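Local atomic coordinates of odorant-binding protein 47 (Anopheles gambiae, PDB entry 3PM2), a protein that binds hydrophobic odorants and is thought to help capture and carry them through the aqueous fluid around olfactory sensory dendrites. Residues Cys59-Thr64 with Gly135-Cys140; Thr64-Asn69 with Thr78-Asp83; Leu97-Gly102 with Met143-Glu148. One frame throughout, in Å; residues are numbered along the deposited sequence.

Interaction 1 (Cys59-Thr64 with Gly135-Cys140); sequences CVMNST and GTILAC
Where Val60 and Met61 meet Ile137 and Leu138, two helix segments run nearly perpendicular, at 93°, with axes 10.7 Å apart at closest approach. At this spacing the helices meet through side chains alone. CG1 of Val60 lies 4.0 Å from CD2 of Leu138, and the two side chains cross at about a right angle. Leu138 reaches over because its CG stands opposite the backbone N (chi1 -169°). Met61 is bent at chi2, and its methyl CE does the touching. CE lies 4.1 Å from CG2 of Ile137 and 4.3 Å from CB of Leu138. The far end of the Ile137 side chain leads away from helix 55-63.

The contact joins helix 55-63 to helix 133-147 in the helical fold of this C-plus odorant-binding protein. Each helix is also bonded to a different neighbour: Cys59 to Cys33 of helix 27-44, and Cys140 to Cys103 of helix 92-109. Leu77 of helix 74-85 packs on both Met61 and Ile137, and Phe30 of helix 27-44 packs on Val60.

No hydrogen bond crosses between the segments. Within helix 55-63, OG of Ser63 donates to O of Val60 at 2.8 Å, tilted 21° from the carbonyl plane.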
ATOM      1  N   CYS A  59      -7.112   8.394  -0.319  1.00 15.24           N
ATOM      2  CA  CYS A  59      -7.118   9.314  -1.461  1.00 15.70           C
ATOM      3  C   CYS A  59      -7.053   8.511  -2.784  1.00 18.18           C
ATOM      4  O   CYS A  59      -7.840   8.775  -3.707  1.00 16.57           O
ATOM      5  CB  CYS A  59      -5.958  10.306  -1.338  1.00 17.62           C
ATOM      6  SG  CYS A  59      -5.776  11.429  -2.750  1.00 23.21           S
ATOM      7  N   VAL A  60      -6.124   7.509  -2.858  1.00 14.25           N
ATOM      8  CA  VAL A  60      -5.933   6.642  -4.009  1.00 13.35           C
ATOM      9  C   VAL A  60      -7.224   5.859  -4.256  1.00 16.75           C
ATOM     10  O   VAL A  60      -7.682   5.770  -5.392  1.00 17.36           O
ATOM     11  CB  VAL A  60      -4.723   5.687  -3.825  1.00 16.60           C
ATOM     12  CG1 VAL A  60      -4.724   4.592  -4.887  1.00 16.25           C
ATOM     13  CG2 VAL A  60      -3.392   6.447  -3.852  1.00 16.10           C
ATOM     14  N   MET A  61      -7.802   5.310  -3.205  1.00 13.38           N
ATOM     15  CA  MET A  61      -9.038   4.510  -3.319  1.00 12.90           C
ATOM     16  C   MET A  61     -10.212   5.362  -3.765  1.00 20.20           C
ATOM     17  O   MET A  61     -10.969   4.941  -4.636  1.00 21.08           O
ATOM     18  CB  MET A  61      -9.319   3.743  -2.032  1.00 14.08           C
ATOM     19  CG  MET A  61      -8.259   2.684  -1.715  1.00 16.22           C
ATOM     20  SD  MET A  61      -8.260   1.332  -2.895  1.00 18.49           S
ATOM     21  CE  MET A  61      -7.287   0.103  -2.003  1.00 16.07           C
ATOM     22  N   ASN A  62     -10.287   6.605  -3.263  1.00 18.68           N
ATOM     23  CA  ASN A  62     -11.319   7.564  -3.689  1.00 18.77           C
ATOM     24  C   ASN A  62     -11.104   7.974  -5.152  1.00 22.51           C
ATOM     25  O   ASN A  62     -12.092   8.155  -5.880  1.00 22.42           O
ATOM     26  CB  ASN A  62     -11.373   8.796  -2.761  1.00 19.50           C
ATOM     27  CG  ASN A  62     -12.141   8.571  -1.464  1.00 29.42           C
ATOM     28  OD1 ASN A  62     -13.104   7.794  -1.395  1.00 25.36           O
ATOM     29  ND2 ASN A  62     -11.790   9.311  -0.423  1.00 19.87           N
ATOM     30  N   SER A  63      -9.828   8.070  -5.612  1.00 19.05           N
ATOM     31  CA  SER A  63      -9.573   8.465  -7.007  1.00 19.56           C
ATOM     32  C   SER A  63     -10.111   7.428  -8.001  1.00 25.41           C
ATOM     33  O   SER A  63     -10.389   7.774  -9.138  1.00 25.85           O
ATOM     34  CB  SER A  63      -8.087   8.741  -7.255  1.00 22.32           C
ATOM     35  OG  SER A  63      -7.349   7.551  -7.487  1.00 27.41           O
ATOM     36  N   THR A  64     -10.262   6.168  -7.556  1.00 22.09           N
ATOM     37  CA  THR A  64     -10.742   5.044  -8.376  1.00 21.31           C
ATOM     38  C   THR A  64     -12.132   4.549  -7.971  1.00 24.82           C
ATOM     39  O   THR A  64     -12.532   3.472  -8.416  1.00 25.06           O
ATOM     40  CB  THR A  64      -9.725   3.901  -8.302  1.00 28.48           C
ATOM     41  OG1 THR A  64      -9.369   3.694  -6.930  1.00 24.57           O
ATOM     42  CG2 THR A  64      -8.489   4.178  -9.121  1.00 31.53           C
ATOM     43  N   GLY A 135      -5.531   1.799   3.392  1.00 11.80           N
ATOM     44  CA  GLY A 135      -4.106   1.581   3.614  1.00 11.37           C
ATOM     45  C   GLY A 135      -3.791   0.119   3.893  1.00 14.51           C
ATOM     46  O   GLY A 135      -2.771  -0.392   3.430  1.00 13.14           O
ATOM     47  N   THR A 136      -4.659  -0.565   4.650  1.00 10.32           N
ATOM     48  CA  THR A 136      -4.446  -1.999   4.959  1.00  9.61           C
ATOM     49  C   THR A 136      -4.320  -2.778   3.646  1.00 14.45           C
ATOM     50  O   THR A 136      -3.359  -3.525   3.470  1.00 14.69           O
ATOM     51  CB  THR A 136      -5.594  -2.528   5.817  1.00 15.85           C
ATOM     52  OG1 THR A 136      -5.666  -1.726   7.004  1.00 17.87           O
ATOM     53  CG2 THR A 136      -5.417  -3.988   6.183  1.00 13.52           C
ATOM     54  N   ILE A 137      -5.261  -2.560   2.716  1.00 12.38           N
ATOM     55  CA  ILE A 137      -5.268  -3.258   1.427  1.00 11.90           C
ATOM     56  C   ILE A 137      -4.118  -2.840   0.545  1.00 14.23           C
ATOM     57  O   ILE A 137      -3.367  -3.704   0.036  1.00 13.84           O
ATOM     58  CB  ILE A 137      -6.653  -3.129   0.702  1.00 15.10           C
ATOM     59  CG1 ILE A 137      -7.820  -3.733   1.561  1.00 14.71           C
ATOM     60  CG2 ILE A 137      -6.628  -3.773  -0.708  1.00 16.88           C
ATOM     61  CD1 ILE A 137      -7.748  -5.283   1.796  1.00 13.51           C
ATOM     62  N   LEU A 138      -3.973  -1.520   0.342  1.00 12.19           N
ATOM     63  CA  LEU A 138      -2.975  -0.987  -0.570  1.00 11.68           C
ATOM     64  C   LEU A 138      -1.531  -1.286  -0.159  1.00 15.04           C
ATOM     65  O   LEU A 138      -0.708  -1.659  -1.018  1.00 11.11           O
ATOM     66  CB  LEU A 138      -3.209   0.524  -0.823  1.00 12.62           C
ATOM     67  CG  LEU A 138      -2.405   1.161  -1.966  1.00 19.57           C
ATOM     68  CD1 LEU A 138      -2.774   0.537  -3.336  1.00 20.67           C
ATOM     69  CD2 LEU A 138      -2.628   2.695  -2.001  1.00 23.03           C
ATOM     70  N   ALA A 139      -1.224  -1.127   1.145  1.00 13.89           N
ATOM     71  CA  ALA A 139       0.100  -1.417   1.692  1.00 14.26           C
ATOM     72  C   ALA A 139       0.461  -2.872   1.438  1.00 17.80           C
ATOM     73  O   ALA A 139       1.545  -3.155   0.929  1.00 16.03           O
ATOM     74  CB  ALA A 139       0.139  -1.136   3.194  1.00 15.41           C
ATOM     75  N   CYS A 140      -0.460  -3.786   1.766  1.00 13.75           N
ATOM     76  CA  CYS A 140      -0.305  -5.220   1.590  1.00 14.79           C
ATOM     77  C   CYS A 140      -0.131  -5.561   0.100  1.00 16.52           C
ATOM     78  O   CYS A 140       0.745  -6.359  -0.247  1.00 15.04           O
ATOM     79  CB  CYS A 140      -1.500  -5.945   2.197  1.00 17.48           C
ATOM     80  SG  CYS A 140      -1.477  -7.729   1.957  1.00 22.52           S
TER

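Interaction 2 (Thr64-Asn69 with Thr78-Asp83); sequences TSLYSN and TKLYLD. Unlike the reference sequence in segment 78-83: Asp83 (reference Ala).
Leu80 sends CG to the side opposite its carbonyl carbon (chi1 -73°), and its extended chi2 of 172° carries methyl CD1 out to Thr64 and Leu66. Leu66 has a similar shape, with chi1 -61° and an extended chi2, which turns its CD1 toward CD1 of Leu80.

CD1 of Leu80 is the meeting point. It lies 3.9 Å from CB of Thr64 and 3.9 Å from CG2 of Thr64. The same methyl is 4.1 Å from CD1 of Leu66. The side chains of Thr64 and Leu66 both meet Leu80 at an oblique angle.

Thr64 and Leu66 sit on either side of Ser65 in the sequence. Ser65, with positive phi, is the C-prime residue of a Schellman motif that closes helix 55-63. In this motif N of Leu66 pairs with O of Met61, and N of Ser65 with O of Asn62. The turn leads into strand 67-68 of a small two-stranded antiparallel sheet, and the chain then returns through helix 74-85. Leu24 and Met61 also pack on Leu66, and Val25 packs on Thr64.

No hydrogen bond joins the two segments. The hydroxyl OG1 of Thr64 is engaged with the end of its own helix, at O of Val60 or Met61. With OG1 turned to the helix end, CB and CG2 of Thr64 are the atoms that face Leu80, and the contact is apolar, without directional bonds.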
ATOM      1  N   THR A  64     -10.262   6.168  -7.556  1.00 22.09           N
ATOM      2  CA  THR A  64     -10.742   5.044  -8.376  1.00 21.31           C
ATOM      3  C   THR A  64     -12.132   4.549  -7.971  1.00 24.82           C
ATOM      4  O   THR A  64     -12.532   3.472  -8.416  1.00 25.06           O
ATOM      5  CB  THR A  64      -9.725   3.901  -8.302  1.00 28.48           C
ATOM      6  OG1 THR A  64      -9.369   3.694  -6.930  1.00 24.57           O
ATOM      7  CG2 THR A  64      -8.489   4.178  -9.121  1.00 31.53           C
ATOM      8  N   SER A  65     -12.864   5.321  -7.123  1.00 21.36           N
ATOM      9  CA  SER A  65     -14.213   5.001  -6.589  1.00 20.79           C
ATOM     10  C   SER A  65     -14.286   3.601  -5.935  1.00 25.22           C
ATOM     11  O   SER A  65     -15.311   2.907  -6.017  1.00 24.94           O
ATOM     12  CB  SER A  65     -15.290   5.172  -7.666  1.00 26.29           C
ATOM     13  OG  SER A  65     -15.334   6.509  -8.138  1.00 35.37           O
ATOM     14  N   LEU A  66     -13.198   3.197  -5.259  1.00 18.13           N
ATOM     15  CA  LEU A  66     -13.161   1.866  -4.641  1.00 16.90           C
ATOM     16  C   LEU A  66     -13.513   1.894  -3.189  1.00 18.80           C
ATOM     17  O   LEU A  66     -13.790   0.839  -2.629  1.00 18.61           O
ATOM     18  CB  LEU A  66     -11.780   1.216  -4.803  1.00 16.38           C
ATOM     19  CG  LEU A  66     -11.296   0.964  -6.234  1.00 19.83           C
ATOM     20  CD1 LEU A  66      -9.951   0.307  -6.205  1.00 19.75           C
ATOM     21  CD2 LEU A  66     -12.246   0.042  -6.985  1.00 21.23           C
ATOM     22  N   TYR A  67     -13.481   3.075  -2.569  1.00 15.46           N
ATOM     23  CA  TYR A  67     -13.747   3.206  -1.139  1.00 15.81           C
ATOM     24  C   TYR A  67     -15.149   3.738  -0.847  1.00 20.69           C
ATOM     25  O   TYR A  67     -15.559   4.702  -1.461  1.00 21.39           O
ATOM     26  CB  TYR A  67     -12.675   4.086  -0.459  1.00 17.02           C
ATOM     27  CG  TYR A  67     -13.001   4.381   0.990  1.00 16.37           C
ATOM     28  CD1 TYR A  67     -12.917   3.385   1.959  1.00 16.35           C
ATOM     29  CD2 TYR A  67     -13.518   5.622   1.370  1.00 17.94           C
ATOM     30  CE1 TYR A  67     -13.295   3.632   3.284  1.00 16.52           C
ATOM     31  CE2 TYR A  67     -13.871   5.887   2.697  1.00 18.26           C
ATOM     32  CZ  TYR A  67     -13.765   4.887   3.647  1.00 18.92           C
ATOM     33  OH  TYR A  67     -14.154   5.118   4.939  1.00 20.06           O
ATOM     34  N   SER A  68     -15.846   3.157   0.160  1.00 17.68           N
ATOM     35  CA  SER A  68     -17.153   3.647   0.618  1.00 17.99           C
ATOM     36  C   SER A  68     -17.418   3.252   2.064  1.00 20.68           C
ATOM     37  O   SER A  68     -17.484   2.066   2.352  1.00 20.73           O
ATOM     38  CB  SER A  68     -18.267   3.132  -0.288  1.00 20.93           C
ATOM     39  OG  SER A  68     -19.489   3.761   0.067  1.00 27.00           O
ATOM     40  N   ASN A  69     -17.570   4.238   2.977  1.00 18.09           N
ATOM     41  CA  ASN A  69     -17.902   3.982   4.388  1.00 18.72           C
ATOM     42  C   ASN A  69     -17.285   2.696   4.966  1.00 23.09           C
ATOM     43  O   ASN A  69     -18.016   1.755   5.300  1.00 24.92           O
ATOM     44  CB  ASN A  69     -19.441   3.951   4.576  1.00 19.72           C
ATOM     45  CG  ASN A  69     -20.113   5.289   4.434  1.00 49.22           C
ATOM     46  OD1 ASN A  69     -19.674   6.295   4.995  1.00 46.61           O
ATOM     47  ND2 ASN A  69     -21.198   5.325   3.679  1.00 46.13           N
ATOM     48  N   THR A  78     -10.107  -5.750  -8.211  1.00 20.56           N
ATOM     49  CA  THR A  78      -9.538  -6.887  -8.955  1.00 20.08           C
ATOM     50  C   THR A  78      -9.493  -6.559 -10.439  1.00 24.52           C
ATOM     51  O   THR A  78      -8.478  -6.809 -11.067  1.00 22.30           O
ATOM     52  CB  THR A  78     -10.305  -8.177  -8.623  1.00 21.33           C
ATOM     53  OG1 THR A  78     -10.260  -8.367  -7.205  1.00 20.89           O
ATOM     54  CG2 THR A  78      -9.744  -9.424  -9.335  1.00 19.38           C
ATOM     55  N   LYS A  79     -10.593  -5.998 -10.998  1.00 23.21           N
ATOM     56  CA  LYS A  79     -10.672  -5.569 -12.398  1.00 22.95           C
ATOM     57  C   LYS A  79      -9.537  -4.588 -12.760  1.00 24.52           C
ATOM     58  O   LYS A  79      -8.872  -4.763 -13.796  1.00 23.18           O
ATOM     59  CB  LYS A  79     -12.049  -4.954 -12.698  1.00 25.32           C
ATOM     60  CG  LYS A  79     -12.335  -4.804 -14.187  1.00 36.20           C
ATOM     61  CD  LYS A  79     -13.798  -4.474 -14.468  1.00 47.45           C
ATOM     62  CE  LYS A  79     -14.056  -4.091 -15.911  1.00 57.57           C
ATOM     63  NZ  LYS A  79     -14.549  -2.690 -16.055  1.00 61.68           N
ATOM     64  N   LEU A  80      -9.284  -3.592 -11.889  1.00 20.19           N
ATOM     65  CA  LEU A  80      -8.211  -2.610 -12.109  1.00 19.86           C
ATOM     66  C   LEU A  80      -6.830  -3.229 -12.084  1.00 21.64           C
ATOM     67  O   LEU A  80      -6.038  -2.949 -12.979  1.00 21.27           O
ATOM     68  CB  LEU A  80      -8.284  -1.429 -11.137  1.00 20.49           C
ATOM     69  CG  LEU A  80      -9.407  -0.441 -11.379  1.00 27.94           C
ATOM     70  CD1 LEU A  80      -9.478   0.560 -10.245  1.00 28.66           C
ATOM     71  CD2 LEU A  80      -9.255   0.265 -12.737  1.00 32.59           C
ATOM     72  N   TYR A  81      -6.520  -4.057 -11.044  1.00 17.96           N
ATOM     73  CA  TYR A  81      -5.219  -4.724 -10.997  1.00 16.58           C
ATOM     74  C   TYR A  81      -5.027  -5.629 -12.200  1.00 22.35           C
ATOM     75  O   TYR A  81      -4.008  -5.514 -12.875  1.00 20.91           O
ATOM     76  CB  TYR A  81      -5.064  -5.531  -9.712  1.00 16.46           C
ATOM     77  CG  TYR A  81      -4.452  -4.747  -8.584  1.00 15.57           C
ATOM     78  CD1 TYR A  81      -3.144  -4.281  -8.661  1.00 16.04           C
ATOM     79  CD2 TYR A  81      -5.165  -4.511  -7.411  1.00 15.08           C
ATOM     80  CE1 TYR A  81      -2.582  -3.543  -7.620  1.00 15.11           C
ATOM     81  CE2 TYR A  81      -4.624  -3.767  -6.376  1.00 15.96           C
ATOM     82  CZ  TYR A  81      -3.324  -3.302  -6.472  1.00 17.13           C
ATOM     83  OH  TYR A  81      -2.816  -2.575  -5.422  1.00 18.24           O
ATOM     84  N   LEU A  82      -6.055  -6.451 -12.547  1.00 20.96           N
ATOM     85  CA  LEU A  82      -5.979  -7.329 -13.716  1.00 22.76           C
ATOM     86  C   LEU A  82      -5.805  -6.572 -15.022  1.00 27.99           C
ATOM     87  O   LEU A  82      -5.104  -7.067 -15.915  1.00 27.28           O
ATOM     88  CB  LEU A  82      -7.140  -8.332 -13.815  1.00 24.35           C
ATOM     89  CG  LEU A  82      -7.146  -9.500 -12.813  1.00 30.76           C
ATOM     90  CD1 LEU A  82      -8.294 -10.447 -13.123  1.00 32.09           C
ATOM     91  CD2 LEU A  82      -5.830 -10.275 -12.840  1.00 31.82           C
ATOM     92  N   ASP A  83      -6.403  -5.388 -15.141  1.00 25.40           N
ATOM     93  CA  ASP A  83      -6.174  -4.532 -16.303  1.00 25.07           C
ATOM     94  C   ASP A  83      -4.707  -4.224 -16.489  1.00 26.26           C
ATOM     95  O   ASP A  83      -4.215  -4.349 -17.538  1.00 25.68           O
ATOM     96  CB  ASP A  83      -6.931  -3.201 -16.283  1.00 28.01           C
ATOM     97  CG  ASP A  83      -6.755  -2.356 -17.625  1.00 48.16           C
ATOM     98  OD1 ASP A  83      -7.248  -2.781 -18.694  1.00 51.16           O
ATOM     99  OD2 ASP A  83      -6.178  -1.238 -17.612  1.00 55.76           O
TER

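Interaction 3 (Leu97-Gly102 with Met143-Glu148); sequences LDAIDG and MTLFAE
Helix 92-109 and helix 133-147 come together at Ala99, which packs against Thr144 and Leu145. The backbones are close here: CA of Ala99 and CA of Thr144 are 6.2 Å apart. The small side chain of Ala99 suits this spacing.

CB of Ala99 is touched by two methyl groups. CG2 of Thr144 lies 3.8 Å from CB of Ala99, and the same CG2 is 4.1 Å from CA of Ala99. CD2 of Leu145 comes to 4.0 Å from CB of Ala99. The CB of Leu145 does not point at Ala99, but the end of its side chain comes nearer. In Thr144 the methyl stands opposite the backbone N, while OG1 stands opposite the carbonyl carbon (chi1 -55°). The residue thus gives its methyl to Ala99 and its hydroxyl to another partner, O of Cys140, one turn earlier in its own helix.

These two helices belong to the helical body of the odorant-binding protein, and the disulfide Cys103-Cys140 links them close by. Thr144 also touches Cys103. Met141 packs on Ala99 and Ile100 from helix 133-147.

No direct hydrogen bond crosses between the segments, but one water sits between them. Water 1 donates to O of Ala99 at 2.9 Å. Its other link, in which it donates to OG1 of Thr144, is weak at 3.5 Å.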
ATOM      1  N   LEU A  97      -4.004 -12.278  -8.364  1.00 20.86           N
ATOM      2  CA  LEU A  97      -5.196 -12.873  -7.743  1.00 20.85           C
ATOM      3  C   LEU A  97      -4.896 -13.411  -6.324  1.00 23.83           C
ATOM      4  O   LEU A  97      -5.659 -13.134  -5.406  1.00 21.78           O
ATOM      5  CB  LEU A  97      -5.798 -13.961  -8.634  1.00 21.50           C
ATOM      6  CG  LEU A  97      -6.436 -13.482  -9.939  1.00 26.82           C
ATOM      7  CD1 LEU A  97      -6.625 -14.653 -10.903  1.00 28.00           C
ATOM      8  CD2 LEU A  97      -7.793 -12.810  -9.685  1.00 28.81           C
ATOM      9  N   ASP A  98      -3.745 -14.105  -6.141  1.00 20.24           N
ATOM     10  CA  ASP A  98      -3.329 -14.617  -4.838  1.00 20.06           C
ATOM     11  C   ASP A  98      -3.075 -13.463  -3.855  1.00 21.89           C
ATOM     12  O   ASP A  98      -3.485 -13.556  -2.697  1.00 20.21           O
ATOM     13  CB  ASP A  98      -2.068 -15.502  -4.952  1.00 22.52           C
ATOM     14  CG  ASP A  98      -2.257 -16.881  -5.604  1.00 38.03           C
ATOM     15  OD1 ASP A  98      -3.396 -17.192  -6.042  1.00 40.17           O
ATOM     16  OD2 ASP A  98      -1.259 -17.644  -5.683  1.00 42.51           O
ATOM     17  N   ALA A  99      -2.415 -12.379  -4.326  1.00 16.98           N
ATOM     18  CA  ALA A  99      -2.108 -11.206  -3.494  1.00 16.31           C
ATOM     19  C   ALA A  99      -3.402 -10.551  -2.972  1.00 19.51           C
ATOM     20  O   ALA A  99      -3.492 -10.280  -1.782  1.00 18.63           O
ATOM     21  CB  ALA A  99      -1.296 -10.205  -4.292  1.00 16.77           C
ATOM     22  N   ILE A 100      -4.418 -10.393  -3.840  1.00 18.01           N
ATOM     23  CA  ILE A 100      -5.716  -9.812  -3.467  1.00 17.19           C
ATOM     24  C   ILE A 100      -6.412 -10.683  -2.415  1.00 20.92           C
ATOM     25  O   ILE A 100      -6.891 -10.162  -1.406  1.00 19.56           O
ATOM     26  CB  ILE A 100      -6.608  -9.544  -4.708  1.00 19.12           C
ATOM     27  CG1 ILE A 100      -5.987  -8.490  -5.643  1.00 18.24           C
ATOM     28  CG2 ILE A 100      -8.037  -9.124  -4.277  1.00 19.14           C
ATOM     29  CD1 ILE A 100      -6.605  -8.446  -7.046  1.00 19.23           C
ATOM     30  N   ASP A 101      -6.421 -12.000  -2.630  1.00 18.02           N
ATOM     31  CA  ASP A 101      -7.046 -12.935  -1.694  1.00 18.36           C
ATOM     32  C   ASP A 101      -6.383 -12.844  -0.312  1.00 19.86           C
ATOM     33  O   ASP A 101      -7.078 -12.734   0.694  1.00 17.44           O
ATOM     34  CB  ASP A 101      -6.992 -14.367  -2.240  1.00 20.79           C
ATOM     35  CG  ASP A 101      -8.018 -15.268  -1.602  1.00 35.14           C
ATOM     36  OD1 ASP A 101      -9.234 -14.916  -1.644  1.00 36.78           O
ATOM     37  OD2 ASP A 101      -7.619 -16.314  -1.044  1.00 38.06           O
ATOM     38  N   GLY A 102      -5.058 -12.863  -0.286  1.00 15.57           N
ATOM     39  CA  GLY A 102      -4.296 -12.806   0.960  1.00 15.96           C
ATOM     40  C   GLY A 102      -4.459 -11.505   1.718  1.00 18.77           C
ATOM     41  O   GLY A 102      -4.500 -11.518   2.952  1.00 16.88           O
ATOM     42  N   MET A 143       3.460  -4.436  -1.151  1.00 12.87           N
ATOM     43  CA  MET A 143       4.554  -5.237  -0.570  1.00 12.14           C
ATOM     44  C   MET A 143       4.545  -6.657  -1.113  1.00 15.27           C
ATOM     45  O   MET A 143       5.605  -7.184  -1.433  1.00 13.90           O
ATOM     46  CB  MET A 143       4.474  -5.254   0.971  1.00 13.98           C
ATOM     47  CG  MET A 143       4.700  -3.867   1.569  1.00 17.36           C
ATOM     48  SD  MET A 143       4.586  -3.851   3.397  1.00 21.79           S
ATOM     49  CE  MET A 143       2.979  -4.198   3.643  1.00 19.97           C
ATOM     50  N   THR A 144       3.353  -7.264  -1.203  1.00 12.21           N
ATOM     51  CA  THR A 144       3.217  -8.647  -1.692  1.00 12.78           C
ATOM     52  C   THR A 144       3.618  -8.762  -3.169  1.00 16.49           C
ATOM     53  O   THR A 144       4.344  -9.700  -3.517  1.00 16.08           O
ATOM     54  CB  THR A 144       1.791  -9.178  -1.454  1.00 15.01           C
ATOM     55  OG1 THR A 144       1.461  -9.051  -0.056  1.00 16.32           O
ATOM     56  CG2 THR A 144       1.626 -10.629  -1.927  1.00 18.53           C
ATOM     57  N   LEU A 145       3.122  -7.848  -4.037  1.00 14.54           N
ATOM     58  CA  LEU A 145       3.464  -7.890  -5.473  1.00 14.87           C
ATOM     59  C   LEU A 145       4.967  -7.816  -5.707  1.00 19.88           C
ATOM     60  O   LEU A 145       5.508  -8.599  -6.486  1.00 19.40           O
ATOM     61  CB  LEU A 145       2.753  -6.782  -6.285  1.00 14.73           C
ATOM     62  CG  LEU A 145       1.212  -6.908  -6.325  1.00 18.55           C
ATOM     63  CD1 LEU A 145       0.565  -5.580  -6.810  1.00 22.14           C
ATOM     64  CD2 LEU A 145       0.755  -8.212  -7.055  1.00 18.72           C
ATOM     65  N   PHE A 146       5.638  -6.894  -5.011  1.00 16.80           N
ATOM     66  CA  PHE A 146       7.083  -6.701  -5.111  1.00 16.17           C
ATOM     67  C   PHE A 146       7.862  -7.949  -4.660  1.00 21.77           C
ATOM     68  O   PHE A 146       8.798  -8.353  -5.352  1.00 21.42           O
ATOM     69  CB  PHE A 146       7.509  -5.455  -4.302  1.00 17.37           C
ATOM     70  CG  PHE A 146       8.928  -4.987  -4.542  1.00 19.10           C
ATOM     71  CD1 PHE A 146       9.270  -4.311  -5.714  1.00 22.08           C
ATOM     72  CD2 PHE A 146       9.911  -5.172  -3.577  1.00 21.64           C
ATOM     73  CE1 PHE A 146      10.563  -3.807  -5.901  1.00 23.05           C
ATOM     74  CE2 PHE A 146      11.218  -4.701  -3.784  1.00 24.04           C
ATOM     75  CZ  PHE A 146      11.537  -4.027  -4.945  1.00 22.69           C
ATOM     76  N   ALA A 147       7.462  -8.559  -3.520  1.00 17.65           N
ATOM     77  CA  ALA A 147       8.088  -9.769  -2.949  1.00 16.97           C
ATOM     78  C   ALA A 147       7.899 -11.021  -3.818  1.00 20.80           C
ATOM     79  O   ALA A 147       8.750 -11.912  -3.823  1.00 21.11           O
ATOM     80  CB  ALA A 147       7.522 -10.025  -1.554  1.00 17.28           C
ATOM     81  N   GLU A 148       6.793 -11.084  -4.564  1.00 16.93           N
ATOM     82  CA  GLU A 148       6.468 -12.229  -5.415  1.00 16.00           C
ATOM     83  C   GLU A 148       7.086 -12.135  -6.812  1.00 20.24           C
ATOM     84  O   GLU A 148       6.966 -13.066  -7.615  1.00 21.20           O
ATOM     85  CB  GLU A 148       4.948 -12.401  -5.526  1.00 18.00           C
ATOM     86  CG  GLU A 148       4.259 -12.826  -4.244  1.00 24.52           C
ATOM     87  CD  GLU A 148       4.576 -14.212  -3.738  1.00 34.55           C
ATOM     88  OE1 GLU A 148       5.243 -14.987  -4.458  1.00 34.47           O
ATOM     89  OE2 GLU A 148       4.165 -14.516  -2.601  1.00 40.79           O
TER
HETATM   90  O   HOH W   1      -1.291 -11.198  -0.141  1.00 40.08           O

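How the interactions relate
Interactions 1 and 2 lie side by side, their centres about 9 Å apart. They share Thr64, and interaction 2 is nested inside the loop closed by interaction 1. CD1 of Leu138 also lies 3.7 Å from OH of Tyr81, joining the two directly. Interactions 1 and 3 use successive parts of helix 133-147, with centres about 15 Å apart, and their segments alternate along the chain. Interactions 2 and 3 have centres about 16 Å apart, yet helix 74-85 bridges them: CE1 of Tyr81 is 3.8 Å from CD1 of Leu145, and CG2 of Thr78 is 3.9 Å from CD2 of Leu97. Tyr81 thus packs against helix 133-147 at segments of both interaction 1 and interaction 3.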